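Local coordinates for probable amidase (Thermus thermophilus, PDB 2DC0), which is probably an amidase, an alpha/beta protein of the amidase family built around a mixed central beta sheet, at residues L245-R254 against E369-E379; A350-A360 against V403-V413. One frame throughout, in Å; residues are numbered along the deposited sequence.

Contact 1: residues L245-R254 against E369-E379; sequences LEGRLGVEVR and ELESGRKGHRE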
loop_
_atom_site.group_PDB
_atom_site.type_symbol
_atom_site.label_atom_id
_atom_site.label_comp_id
_atom_site.label_asym_id
_atom_site.label_seq_id
_atom_site.Cartn_x
_atom_site.Cartn_y
_atom_site.Cartn_z
ATOM N N LEU A 245 6.033 -17.218 -11.246
ATOM C CA LEU A 245 6.053 -17.507 -12.686
ATOM C C LEU A 245 5.812 -18.965 -13.054
ATOM O O LEU A 245 5.494 -19.284 -14.201
ATOM C CB LEU A 245 7.389 -17.065 -13.285
ATOM C CG LEU A 245 7.686 -15.563 -13.271
ATOM C CD1 LEU A 245 9.118 -15.325 -13.734
ATOM C CD2 LEU A 245 6.701 -14.835 -14.174
ATOM N N GLU A 246 5.970 -19.846 -12.078
ATOM C CA GLU A 246 5.782 -21.269 -12.295
ATOM C C GLU A 246 4.498 -21.597 -13.063
ATOM O O GLU A 246 3.395 -21.331 -12.595
ATOM C CB GLU A 246 5.788 -21.978 -10.943
ATOM C CG GLU A 246 5.753 -23.481 -11.027
ATOM C CD GLU A 246 6.083 -24.119 -9.699
ATOM O OE1 GLU A 246 7.270 -24.101 -9.313
ATOM O OE2 GLU A 246 5.158 -24.621 -9.031
ATOM N N GLY A 247 4.663 -22.163 -14.257
ATOM C CA GLY A 247 3.528 -22.542 -15.078
ATOM C C GLY A 247 2.750 -21.417 -15.745
ATOM O O GLY A 247 1.748 -21.670 -16.411
ATOM N N ARG A 248 3.202 -20.178 -15.600
ATOM C CA ARG A 248 2.475 -19.063 -16.199
ATOM C C ARG A 248 3.098 -18.473 -17.460
ATOM O O ARG A 248 2.622 -17.469 -17.985
ATOM C CB ARG A 248 2.251 -17.968 -15.153
ATOM C CG ARG A 248 1.356 -18.423 -13.999
ATOM C CD ARG A 248 0.680 -17.253 -13.306
ATOM N NE ARG A 248 -0.153 -17.660 -12.173
ATOM C CZ ARG A 248 -1.393 -18.140 -12.259
ATOM N NH1 ARG A 248 -1.984 -18.291 -13.438
ATOM N NH2 ARG A 248 -2.052 -18.463 -11.150
ATOM N N LEU A 249 4.156 -19.102 -17.953
ATOM C CA LEU A 249 4.818 -18.636 -19.163
ATOM C C LEU A 249 4.668 -19.672 -20.270
ATOM O O LEU A 249 4.479 -20.857 -19.997
ATOM C CB LEU A 249 6.309 -18.410 -18.895
ATOM C CG LEU A 249 6.675 -17.324 -17.883
ATOM C CD1 LEU A 249 8.185 -17.254 -17.734
ATOM C CD2 LEU A 249 6.119 -15.991 -18.346
ATOM N N GLY A 250 4.731 -19.220 -21.519
ATOM C CA GLY A 250 4.660 -20.149 -22.627
ATOM C C GLY A 250 6.073 -20.698 -22.761
ATOM O O GLY A 250 7.028 -20.020 -22.393
ATOM N N VAL A 251 6.215 -21.918 -23.268
ATOM C CA VAL A 251 7.531 -22.546 -23.429
ATOM C C VAL A 251 8.613 -21.673 -24.081
ATOM O O VAL A 251 9.752 -21.648 -23.609
ATOM C CB VAL A 251 7.419 -23.864 -24.243
ATOM C CG1 VAL A 251 8.809 -24.441 -24.506
ATOM C CG2 VAL A 251 6.578 -24.883 -23.470
ATOM N N GLU A 252 8.264 -20.967 -25.156
ATOM C CA GLU A 252 9.239 -20.129 -25.858
ATOM C C GLU A 252 9.673 -18.880 -25.090
ATOM O O GLU A 252 10.838 -18.485 -25.156
ATOM C CB GLU A 252 8.711 -19.715 -27.240
ATOM C CG GLU A 252 8.510 -20.866 -28.234
ATOM C CD GLU A 252 9.721 -21.793 -28.330
ATOM O OE1 GLU A 252 10.851 -21.302 -28.545
ATOM O OE2 GLU A 252 9.538 -23.020 -28.202
ATOM N N VAL A 253 8.743 -18.245 -24.384
ATOM C CA VAL A 253 9.084 -17.058 -23.609
ATOM C C VAL A 253 9.906 -17.515 -22.410
ATOM O O VAL A 253 10.828 -16.825 -21.969
ATOM C CB VAL A 253 7.811 -16.301 -23.162
ATOM C CG1 VAL A 253 8.145 -15.252 -22.109
ATOM C CG2 VAL A 253 7.175 -15.625 -24.379
ATOM N N ARG A 254 9.583 -18.697 -21.898
ATOM C CA ARG A 254 10.324 -19.259 -20.776
ATOM C C ARG A 254 11.784 -19.396 -21.193
ATOM O O ARG A 254 12.693 -19.076 -20.431
ATOM C CB ARG A 254 9.782 -20.643 -20.426
ATOM C CG ARG A 254 10.541 -21.329 -19.313
ATOM C CD ARG A 254 9.695 -21.327 -18.066
ATOM N NE ARG A 254 10.281 -20.542 -17.001
ATOM C CZ ARG A 254 9.640 -20.233 -15.882
ATOM N NH1 ARG A 254 8.389 -20.644 -15.697
ATOM N NH2 ARG A 254 10.254 -19.526 -14.946
ATOM N N GLU A 369 -1.919 -21.599 -25.092
ATOM C CA GLU A 369 -1.134 -22.707 -24.578
ATOM C C GLU A 369 0.037 -22.238 -23.724
ATOM O O GLU A 369 0.977 -21.631 -24.234
ATOM C CB GLU A 369 -0.596 -23.550 -25.739
ATOM C CG GLU A 369 -1.430 -24.772 -26.072
ATOM C CD GLU A 369 -1.505 -25.746 -24.912
ATOM O OE1 GLU A 369 -0.436 -26.160 -24.408
ATOM O OE2 GLU A 369 -2.632 -26.093 -24.504
ATOM N N LEU A 370 -0.028 -22.513 -22.426
ATOM C CA LEU A 370 1.056 -22.155 -21.523
ATOM C C LEU A 370 1.833 -23.434 -21.239
ATOM O O LEU A 370 1.394 -24.525 -21.603
ATOM C CB LEU A 370 0.518 -21.587 -20.207
ATOM C CG LEU A 370 -0.302 -20.297 -20.292
ATOM C CD1 LEU A 370 -0.644 -19.820 -18.890
ATOM C CD2 LEU A 370 0.499 -19.233 -21.040
ATOM N N GLU A 371 2.980 -23.301 -20.581
ATOM C CA GLU A 371 3.805 -24.456 -20.261
ATOM C C GLU A 371 3.058 -25.452 -19.369
ATOM O O GLU A 371 3.412 -26.632 -19.305
ATOM C CB GLU A 371 5.110 -23.996 -19.586
ATOM C CG GLU A 371 4.940 -23.377 -18.198
ATOM C CD GLU A 371 6.078 -22.433 -17.832
ATOM O OE1 GLU A 371 7.205 -22.643 -18.322
ATOM O OE2 GLU A 371 5.853 -21.486 -17.047
ATOM N N SER A 372 2.009 -24.977 -18.704
ATOM C CA SER A 372 1.216 -25.812 -17.805
ATOM C C SER A 372 -0.124 -26.261 -18.391
ATOM O O SER A 372 -0.923 -26.889 -17.697
ATOM C CB SER A 372 0.951 -25.057 -16.502
ATOM O OG SER A 372 0.233 -23.866 -16.770
ATOM N N GLY A 373 -0.375 -25.937 -19.656
ATOM C CA GLY A 373 -1.626 -26.328 -20.281
ATOM C C GLY A 373 -2.433 -25.148 -20.793
ATOM O O GLY A 373 -1.988 -24.004 -20.708
ATOM N N ARG A 374 -3.624 -25.420 -21.320
ATOM C CA ARG A 374 -4.477 -24.360 -21.850
ATOM C C ARG A 374 -4.908 -23.401 -20.754
ATOM O O ARG A 374 -5.023 -23.782 -19.592
ATOM C CB ARG A 374 -5.720 -24.949 -22.528
ATOM C CG ARG A 374 -5.417 -26.014 -23.569
ATOM C CD ARG A 374 -6.523 -26.110 -24.612
ATOM N NE ARG A 374 -6.566 -24.920 -25.459
ATOM C CZ ARG A 374 -5.574 -24.532 -26.257
ATOM N NH1 ARG A 374 -4.452 -25.240 -26.323
ATOM N NH2 ARG A 374 -5.701 -23.432 -26.988
ATOM N N LYS A 375 -5.155 -22.153 -21.127
ATOM C CA LYS A 375 -5.571 -21.154 -20.156
ATOM C C LYS A 375 -6.334 -20.051 -20.876
ATOM O O LYS A 375 -6.020 -19.717 -22.019
ATOM C CB LYS A 375 -4.338 -20.560 -19.460
ATOM C CG LYS A 375 -4.603 -20.013 -18.065
ATOM C CD LYS A 375 -4.830 -21.145 -17.070
ATOM C CE LYS A 375 -5.183 -20.612 -15.684
ATOM N NZ LYS A 375 -4.120 -19.713 -15.143
ATOM N N GLY A 376 -7.341 -19.494 -20.214
ATOM C CA GLY A 376 -8.100 -18.421 -20.823
ATOM C C GLY A 376 -7.151 -17.273 -21.120
ATOM O O GLY A 376 -6.201 -17.045 -20.372
ATOM N N HIS A 377 -7.414 -16.556 -22.210
ATOM C CA HIS A 377 -6.591 -15.429 -22.649
ATOM C C HIS A 377 -6.384 -14.356 -21.580
ATOM O O HIS A 377 -5.251 -13.966 -21.299
ATOM C CB HIS A 377 -7.217 -14.795 -23.901
ATOM C CG HIS A 377 -6.431 -13.649 -24.470
ATOM N ND1 HIS A 377 -6.327 -12.426 -23.840
ATOM C CD2 HIS A 377 -5.732 -13.536 -25.624
ATOM C CE1 HIS A 377 -5.598 -11.611 -24.582
ATOM N NE2 HIS A 377 -5.224 -12.259 -25.669
ATOM N N ARG A 378 -7.474 -13.880 -20.987
ATOM C CA ARG A 378 -7.382 -12.838 -19.971
ATOM C C ARG A 378 -6.460 -13.196 -18.818
ATOM O O ARG A 378 -5.529 -12.454 -18.514
ATOM C CB ARG A 378 -8.769 -12.484 -19.421
ATOM C CG ARG A 378 -8.731 -11.419 -18.318
ATOM C CD ARG A 378 -10.115 -10.839 -18.024
ATOM N NE ARG A 378 -10.049 -9.734 -17.072
ATOM C CZ ARG A 378 -10.036 -9.878 -15.749
ATOM N NH1 ARG A 378 -10.093 -11.084 -15.205
ATOM N NH2 ARG A 378 -9.953 -8.816 -14.964
ATOM N N GLU A 379 -6.712 -14.335 -18.179
ATOM C CA GLU A 379 -5.895 -14.740 -17.046
ATOM C C GLU A 379 -4.440 -14.988 -17.436
ATOM O O GLU A 379 -3.533 -14.709 -16.658
ATOM C CB GLU A 379 -6.495 -15.982 -16.363
ATOM C CG GLU A 379 -5.723 -16.441 -15.122
ATOM C CD GLU A 379 -6.541 -17.344 -14.206
ATOM O OE1 GLU A 379 -7.264 -18.224 -14.718
ATOM O OE2 GLU A 379 -6.446 -17.184 -12.970
HETATM O O HOH W 1 3.659 -22.875 -24.523
#

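Contact 2: residues A350-A360 against V403-V413; sequences ALLLPVQPLPA and VEGMPVGLQVV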
loop_
_atom_site.group_PDB
_atom_site.type_symbol
_atom_site.label_atom_id
_atom_site.label_comp_id
_atom_site.label_asym_id
_atom_site.label_seq_id
_atom_site.Cartn_x
_atom_site.Cartn_y
_atom_site.Cartn_z
ATOM N N ALA A 350 15.666 -4.605 -8.239
ATOM C CA ALA A 350 14.380 -4.685 -8.919
ATOM C C ALA A 350 14.050 -6.126 -9.224
ATOM O O ALA A 350 14.904 -7.002 -9.122
ATOM C CB ALA A 350 14.420 -3.885 -10.219
ATOM N N LEU A 351 12.797 -6.365 -9.584
ATOM C CA LEU A 351 12.366 -7.695 -9.959
ATOM C C LEU A 351 12.334 -7.686 -11.476
ATOM O O LEU A 351 12.109 -6.643 -12.093
ATOM C CB LEU A 351 10.957 -7.995 -9.435
ATOM C CG LEU A 351 10.726 -7.879 -7.928
ATOM C CD1 LEU A 351 9.333 -8.392 -7.585
ATOM C CD2 LEU A 351 11.790 -8.670 -7.187
ATOM N N LEU A 352 12.582 -8.851 -12.063
ATOM C CA LEU A 352 12.545 -9.038 -13.506
ATOM C C LEU A 352 11.614 -10.208 -13.798
ATOM O O LEU A 352 11.644 -11.220 -13.101
ATOM C CB LEU A 352 13.926 -9.386 -14.061
ATOM C CG LEU A 352 15.031 -8.336 -14.090
ATOM C CD1 LEU A 352 16.235 -8.891 -14.857
ATOM C CD2 LEU A 352 14.509 -7.074 -14.776
ATOM N N LEU A 353 10.787 -10.057 -14.826
ATOM C CA LEU A 353 9.865 -11.105 -15.263
ATOM C C LEU A 353 9.251 -10.651 -16.580
ATOM O O LEU A 353 9.087 -9.456 -16.811
ATOM C CB LEU A 353 8.751 -11.333 -14.234
ATOM C CG LEU A 353 7.780 -10.175 -13.970
ATOM C CD1 LEU A 353 6.402 -10.718 -13.561
ATOM C CD2 LEU A 353 8.352 -9.288 -12.878
ATOM N N PRO A 354 8.912 -11.593 -17.465
ATOM C CA PRO A 354 8.315 -11.212 -18.745
ATOM C C PRO A 354 7.038 -10.407 -18.518
ATOM O O PRO A 354 6.391 -10.529 -17.473
ATOM C CB PRO A 354 8.024 -12.556 -19.403
ATOM C CG PRO A 354 9.088 -13.435 -18.852
ATOM C CD PRO A 354 9.089 -13.051 -17.387
ATOM N N VAL A 355 6.672 -9.589 -19.497
ATOM C CA VAL A 355 5.464 -8.788 -19.384
ATOM C C VAL A 355 4.300 -9.563 -20.003
ATOM O O VAL A 355 3.137 -9.208 -19.816
ATOM C CB VAL A 355 5.620 -7.437 -20.115
ATOM C CG1 VAL A 355 5.535 -7.639 -21.618
ATOM C CG2 VAL A 355 4.555 -6.466 -19.635
ATOM N N GLN A 356 4.633 -10.631 -20.727
ATOM C CA GLN A 356 3.654 -11.476 -21.404
ATOM C C GLN A 356 4.171 -12.925 -21.434
ATOM O O GLN A 356 5.383 -13.160 -21.438
ATOM C CB GLN A 356 3.464 -10.970 -22.839
ATOM C CG GLN A 356 4.783 -10.941 -23.614
ATOM C CD GLN A 356 4.733 -10.074 -24.848
ATOM O OE1 GLN A 356 4.188 -10.459 -25.885
ATOM N NE2 GLN A 356 5.291 -8.884 -24.738
ATOM N N PRO A 357 3.263 -13.911 -21.453
ATOM C CA PRO A 357 3.673 -15.321 -21.484
ATOM C C PRO A 357 3.921 -15.833 -22.896
ATOM O O PRO A 357 4.559 -16.870 -23.087
ATOM C CB PRO A 357 2.491 -16.030 -20.843
ATOM C CG PRO A 357 1.329 -15.225 -21.388
ATOM C CD PRO A 357 1.816 -13.798 -21.182
ATOM N N LEU A 358 3.418 -15.087 -23.870
ATOM C CA LEU A 358 3.520 -15.459 -25.274
ATOM C C LEU A 358 3.513 -14.217 -26.161
ATOM O O LEU A 358 3.142 -13.128 -25.718
ATOM C CB LEU A 358 2.296 -16.305 -25.659
ATOM C CG LEU A 358 1.990 -17.604 -24.902
ATOM C CD1 LEU A 358 0.493 -17.854 -24.918
ATOM C CD2 LEU A 358 2.751 -18.757 -25.535
ATOM N N PRO A 359 3.938 -14.365 -27.427
ATOM C CA PRO A 359 3.919 -13.197 -28.309
ATOM C C PRO A 359 2.447 -12.898 -28.579
ATOM O O PRO A 359 1.584 -13.737 -28.307
ATOM C CB PRO A 359 4.659 -13.689 -29.553
ATOM C CG PRO A 359 4.344 -15.163 -29.564
ATOM C CD PRO A 359 4.518 -15.535 -28.110
ATOM N N ALA A 360 2.160 -11.706 -29.090
ATOM C CA ALA A 360 0.783 -11.320 -29.393
ATOM C C ALA A 360 0.121 -12.405 -30.239
ATOM O O ALA A 360 0.636 -12.787 -31.285
ATOM C CB ALA A 360 0.771 -9.987 -30.137
ATOM N N VAL A 403 9.585 -13.868 -30.517
ATOM C CA VAL A 403 9.031 -15.213 -30.623
ATOM C C VAL A 403 8.045 -15.162 -31.789
ATOM O O VAL A 403 7.183 -14.282 -31.845
ATOM C CB VAL A 403 8.307 -15.639 -29.312
ATOM C CG1 VAL A 403 7.622 -16.991 -29.493
ATOM C CG2 VAL A 403 9.314 -15.726 -28.174
ATOM N N GLU A 404 8.189 -16.092 -32.728
ATOM C CA GLU A 404 7.330 -16.125 -33.907
ATOM C C GLU A 404 7.504 -14.851 -34.744
ATOM O O GLU A 404 6.555 -14.368 -35.363
ATOM C CB GLU A 404 5.862 -16.305 -33.498
ATOM C CG GLU A 404 5.527 -17.731 -33.051
ATOM C CD GLU A 404 4.142 -17.860 -32.439
ATOM O OE1 GLU A 404 3.242 -17.078 -32.806
ATOM O OE2 GLU A 404 3.945 -18.763 -31.597
ATOM N N GLY A 405 8.739 -14.265 -34.512
ATOM C CA GLY A 405 9.062 -13.007 -35.171
ATOM C C GLY A 405 8.326 -11.834 -34.548
ATOM O O GLY A 405 8.323 -10.726 -35.092
HETATM N N MSE A 406 7.614 -12.218 -33.240
HETATM C CA MSE A 406 6.863 -11.111 -32.609
HETATM C C MSE A 406 7.600 -10.609 -31.378
HETATM O O MSE A 406 8.339 -11.355 -30.737
HETATM C CB MSE A 406 5.469 -11.598 -32.223
HETATM C CG MSE A 406 4.627 -11.996 -33.421
HETATM SE SE MSE A 406 4.227 -10.470 -34.550
HETATM C CE MSE A 406 2.919 -9.628 -33.386
ATOM N N PRO A 407 7.415 -9.323 -31.042
ATOM C CA PRO A 407 8.061 -8.709 -29.878
ATOM C C PRO A 407 7.575 -9.336 -28.577
ATOM O O PRO A 407 6.408 -9.716 -28.457
ATOM C CB PRO A 407 7.634 -7.241 -29.973
ATOM C CG PRO A 407 7.395 -7.041 -31.438
ATOM C CD PRO A 407 6.696 -8.313 -31.833
ATOM N N VAL A 408 8.484 -9.448 -27.615
ATOM C CA VAL A 408 8.171 -9.973 -26.293
ATOM C C VAL A 408 8.813 -9.001 -25.313
ATOM O O VAL A 408 10.015 -8.755 -25.388
ATOM C CB VAL A 408 8.785 -11.358 -26.046
ATOM C CG1 VAL A 408 8.403 -11.834 -24.640
ATOM C CG2 VAL A 408 8.295 -12.348 -27.085
ATOM N N GLY A 409 8.023 -8.450 -24.399
ATOM C CA GLY A 409 8.573 -7.493 -23.456
ATOM C C GLY A 409 9.008 -8.015 -22.101
ATOM O O GLY A 409 8.617 -9.107 -21.678
ATOM N N LEU A 410 9.825 -7.216 -21.419
ATOM C CA LEU A 410 10.346 -7.547 -20.095
ATOM C C LEU A 410 9.894 -6.507 -19.081
ATOM O O LEU A 410 9.865 -5.309 -19.375
ATOM C CB LEU A 410 11.879 -7.573 -20.115
ATOM C CG LEU A 410 12.593 -7.854 -18.789
ATOM C CD1 LEU A 410 12.420 -9.333 -18.416
ATOM C CD2 LEU A 410 14.087 -7.532 -18.921
ATOM N N GLN A 411 9.540 -6.964 -17.887
ATOM C CA GLN A 411 9.122 -6.056 -16.827
ATOM C C GLN A 411 10.249 -5.853 -15.830
ATOM O O GLN A 411 10.917 -6.805 -15.438
ATOM C CB GLN A 411 7.914 -6.609 -16.070
ATOM C CG GLN A 411 6.593 -6.506 -16.797
ATOM C CD GLN A 411 5.437 -6.925 -15.904
ATOM O OE1 GLN A 411 5.242 -8.112 -15.643
ATOM N NE2 GLN A 411 4.683 -5.951 -15.414
ATOM N N VAL A 412 10.454 -4.597 -15.444
ATOM C CA VAL A 412 11.451 -4.223 -14.454
ATOM C C VAL A 412 10.602 -3.584 -13.359
ATOM O O VAL A 412 10.018 -2.525 -13.570
ATOM C CB VAL A 412 12.451 -3.179 -15.006
ATOM C CG1 VAL A 412 13.497 -2.851 -13.939
ATOM C CG2 VAL A 412 13.136 -3.718 -16.274
ATOM N N VAL A 413 10.524 -4.244 -12.206
ATOM C CA VAL A 413 9.705 -3.786 -11.081
ATOM C C VAL A 413 10.513 -3.227 -9.916
ATOM O O VAL A 413 11.390 -3.908 -9.388
ATOM C CB VAL A 413 8.849 -4.955 -10.535
ATOM C CG1 VAL A 413 7.903 -4.459 -9.452
ATOM C CG2 VAL A 413 8.079 -5.617 -11.675
HETATM O O HOH W 2 3.966 -9.622 -29.612
#

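Contact 1: residues L245-R254 against E369-E379
The loop Gly247-Gly250, ahead of helix 251-263, runs past the type I turn Leu370-Gly373, with Gly250 and Leu370 closest at 4.3 Å between their CA atoms. Glu371 N donates to Leu249 O at 2.9 Å. Leu249 N returns a bond to Glu371 OE2 at 3.1 Å, arriving from above the carboxylate plane. On the opposite face Arg254 NH1 meets the same oxygen at 3.0 Å, on its syn side. The bond from Arg254 is a salt bridge, bent at 135°, with guanidinium and carboxylate nearly coplanar. Glu371 can turn back over the loop because its CG sits between its own N and carbonyl carbon (chi1 67°). Leu249 CD1 lies over one face of the Arg254 guanidinium. Ser372 OG donates to Gly247 O at 2.7 Å, in the carbonyl plane on a lone pair. Gly247 has positive phi, and its CA is close to the Ser372 side chain. A water links Val251 N to Glu369 O. At the far side Arg248 NH1 and Lys375 NZ are 3.1 Å apart, two positive groups that probably repel, offset partly by the Lys375-Glu379 salt bridge. This is a beta-hairpin turn docked on the loop leading into a helix N-terminus.

Contact 2: residues A350-A360 against V403-V413
Leu352 and Val412 lie side by side on one face of an antiparallel strand pair, Leu352 CD2 3.9 Å from Val412 CG2. Leu410 CD2 reaches the same leucine methyl, and Ala350 CB touches Val412 CG1. Helix 419-430 packs on Ala350, Leu352 and Val412. The other face carries Leu351, Leu353, Gln411 and Val413. There Leu353 CD2 meets Val413 CG2, also at 3.9 Å. With chi1 at 64°, Leu353 holds CG between its backbone N and carbonyl carbon, and its branch leans across to the neighbouring strand. Val355 CG2 presses on Gln411 CG at 3.5 Å, the two side chains crossing at about a right angle. Val355 CG1 packs directly on the backbone of Gly409, 3.4 Å from Gly409 O.

Leu351 and Val413 form a hydrogen-bonded pair: Leu351 N to Val413 O is 2.8 Å, and Val413 N to Leu351 O is nearly straight at 174°. Gln411 N gives a good bond to Leu353 O, whereas the return bond from Leu353 N to Gln411 O is weak at 3.3 Å. Val355 N then bonds Gly409 O. Beyond it the chains part, and a water bridges Ala360 N and Pro407 O. Pro359 packs against both Val403 and selenomethionine Met406, its CB a tight 3.5 Å from Met406 CB. At the edge Glu404 flanks Pro359 and forms a salt bridge with Arg142. The chemistry implies a buried sheet junction: backbone bonds pair many of its polar atoms, one face is apolar while the other also carries Gln411, and water takes over where the strands separate.

The centres of contacts 1 and 2 are about 12 Å apart, and the two meet directly. Gly250 N of contact 1 probably donates to Pro357 O of contact 2, and Val253 packs against Gln356 and Pro357. Along the chain the segments alternate: 245-254, 350-360, 369-379, 403-413. Strand 350-354 is followed directly by strand 367-370 of the small two-stranded sheet. Contact 2 lies within the large mixed sheet, between strands 350-354 and 406-413. Contact 1 is nearer the surface, about 22 Å from the chain centre against 13 Å. Helix 251-263 also packs on Pro354 and Leu410, so it ties the outer hairpin to the sheet.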